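Local coordinates for protein diaminopimelate decarboxylase (Helicobacter pylori, PDB 2QGH) that catalyses the pyridoxal-phosphate-dependent decarboxylation of meso-diaminopimelate to L-lysine, the last step of bacterial lysine synthesis, at residues A[93-97]-A[98-102]. Sequence-based numbering, arbitrary orientation.
Sequences QRALK and AGIKP
Arg94, Ala95 and Leu96 spend their carbonyls on the chain that turns back over the end of their helix: Ala98 N bonds to Arg94 O at 2.9 Å, and Ile100 N reaches past it to Ala95 O at 3.0 Å with a fairly straight N-H (159°). Ala95 O takes a second, weak bond from Ala98 N. Between Ala98 and Ile100, Gly99 (phi 106°) turns the chain back, and its N lies above the carbonyl plane of Leu96 as it bonds to Leu96 O (3.2 Å). A water bridges the turn, donating to Leu96 O and, at 2.6 Å, to Ile100 O.

Alongside these bonds the side chains close up. Ile100 carries CG1 anti to its carbonyl carbon (chi1 -72°), and the extended branch brings CD1 to Ala95 CB at 4.0 Å; Ile105 and Ala84 of the barrel strands bury the pair. On the water's side of the turn, Leu96 crosses Pro102 at about a right angle, its CD2 methyl 3.9 Å from Pro102 CD. Ala98 CB packs on Leu74 of helix 71-79. Arg94 and Lys97 instead reach into the subunit interface, where they form salt bridges with Glu418 and Glu419 of the second subunit, respectively.

The six-to-one bond from Ile100 N to Ala95 O and the five-to-two bond from Gly99 N to Leu96 O, with Gly99 at positive phi and the apolar Ala95-Ile100 contact beside them, make this a Schellman motif; it ends helix 89-97 and steers the chain into strand 105-107 of the alpha/beta barrel that binds pyridoxal phosphate.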
loop_
_atom_site.group_PDB
_atom_site.type_symbol
_atom_site.label_atom_id
_atom_site.label_comp_id
_atom_site.label_asym_id
_atom_site.label_seq_id
_atom_site.Cartn_x
_atom_site.Cartn_y
_atom_site.Cartn_z
ATOM N N GLN A 93 6.604 -17.260 11.767
ATOM C CA GLN A 93 5.577 -17.693 12.701
ATOM C C GLN A 93 4.350 -18.203 11.968
ATOM O O GLN A 93 3.773 -19.210 12.369
ATOM C CB GLN A 93 5.198 -16.565 13.673
ATOM C CG GLN A 93 6.346 -16.167 14.607
ATOM C CD GLN A 93 5.885 -15.378 15.829
ATOM O OE1 GLN A 93 6.705 -14.969 16.667
ATOM N NE2 GLN A 93 4.574 -15.174 15.948
ATOM N N ARG A 94 3.949 -17.518 10.897
ATOM C CA ARG A 94 2.791 -17.955 10.107
ATOM C C ARG A 94 3.036 -19.365 9.569
ATOM O O ARG A 94 2.206 -20.258 9.737
ATOM C CB ARG A 94 2.559 -17.038 8.908
ATOM C CG ARG A 94 1.935 -15.682 9.205
ATOM C CD ARG A 94 1.842 -14.891 7.910
ATOM N NE ARG A 94 0.892 -13.782 7.966
ATOM C CZ ARG A 94 -0.427 -13.913 7.882
ATOM N NH1 ARG A 94 -0.966 -15.110 7.734
ATOM N NH2 ARG A 94 -1.209 -12.842 7.942
ATOM N N ALA A 95 4.183 -19.539 8.913
ATOM C CA ALA A 95 4.569 -20.813 8.324
ATOM C C ALA A 95 4.529 -21.960 9.323
ATOM O O ALA A 95 3.953 -23.014 9.040
ATOM C CB ALA A 95 5.966 -20.707 7.716
ATOM N N LEU A 96 5.146 -21.754 10.484
ATOM C CA LEU A 96 5.181 -22.777 11.528
ATOM C C LEU A 96 3.784 -23.096 12.029
ATOM O O LEU A 96 3.453 -24.249 12.282
ATOM C CB LEU A 96 6.045 -22.312 12.703
ATOM C CG LEU A 96 7.558 -22.289 12.470
ATOM C CD1 LEU A 96 8.258 -21.694 13.683
ATOM C CD2 LEU A 96 8.053 -23.694 12.198
ATOM N N LYS A 97 2.971 -22.062 12.169
ATOM C CA LYS A 97 1.603 -22.202 12.650
ATOM C C LYS A 97 0.734 -22.937 11.628
ATOM O O LYS A 97 -0.254 -23.566 11.991
ATOM C CB LYS A 97 1.022 -20.811 12.937
ATOM C CG LYS A 97 -0.363 -20.796 13.579
ATOM C CD LYS A 97 -0.829 -19.352 13.806
ATOM C CE LYS A 97 -2.232 -19.286 14.401
ATOM N NZ LYS A 97 -2.278 -19.760 15.817
ATOM N N ALA A 98 1.101 -22.863 10.353
ATOM C CA ALA A 98 0.326 -23.528 9.314
ATOM C C ALA A 98 0.765 -24.967 9.117
ATOM O O ALA A 98 0.150 -25.699 8.348
ATOM C CB ALA A 98 0.427 -22.769 8.007
ATOM N N GLY A 99 1.837 -25.368 9.797
ATOM C CA GLY A 99 2.303 -26.741 9.692
ATOM C C GLY A 99 3.556 -26.997 8.874
ATOM O O GLY A 99 3.923 -28.153 8.634
ATOM N N ILE A 100 4.222 -25.937 8.430
ATOM C CA ILE A 100 5.431 -26.111 7.645
ATOM C C ILE A 100 6.557 -26.506 8.592
ATOM O O ILE A 100 6.669 -25.963 9.686
ATOM C CB ILE A 100 5.748 -24.820 6.856
ATOM C CG1 ILE A 100 4.726 -24.684 5.717
ATOM C CG2 ILE A 100 7.169 -24.856 6.298
ATOM C CD1 ILE A 100 4.800 -23.406 4.955
ATOM N N LYS A 101 7.363 -27.489 8.195
ATOM C CA LYS A 101 8.457 -27.945 9.050
ATOM C C LYS A 101 9.538 -26.884 9.164
ATOM O O LYS A 101 9.935 -26.272 8.169
ATOM C CB LYS A 101 9.087 -29.236 8.506
ATOM C CG LYS A 101 8.130 -30.397 8.330
ATOM C CD LYS A 101 7.479 -30.822 9.637
ATOM C CE LYS A 101 6.596 -32.047 9.410
ATOM N NZ LYS A 101 5.926 -32.527 10.653
ATOM N N PRO A 102 10.023 -26.640 10.388
ATOM C CA PRO A 102 11.070 -25.636 10.570
ATOM C C PRO A 102 12.294 -25.870 9.686
ATOM O O PRO A 102 12.887 -24.907 9.179
ATOM C CB PRO A 102 11.387 -25.724 12.068
ATOM C CG PRO A 102 10.859 -27.072 12.482
ATOM C CD PRO A 102 9.607 -27.209 11.679
HETATM O O HOH W 1 5.503 -26.341 11.945
#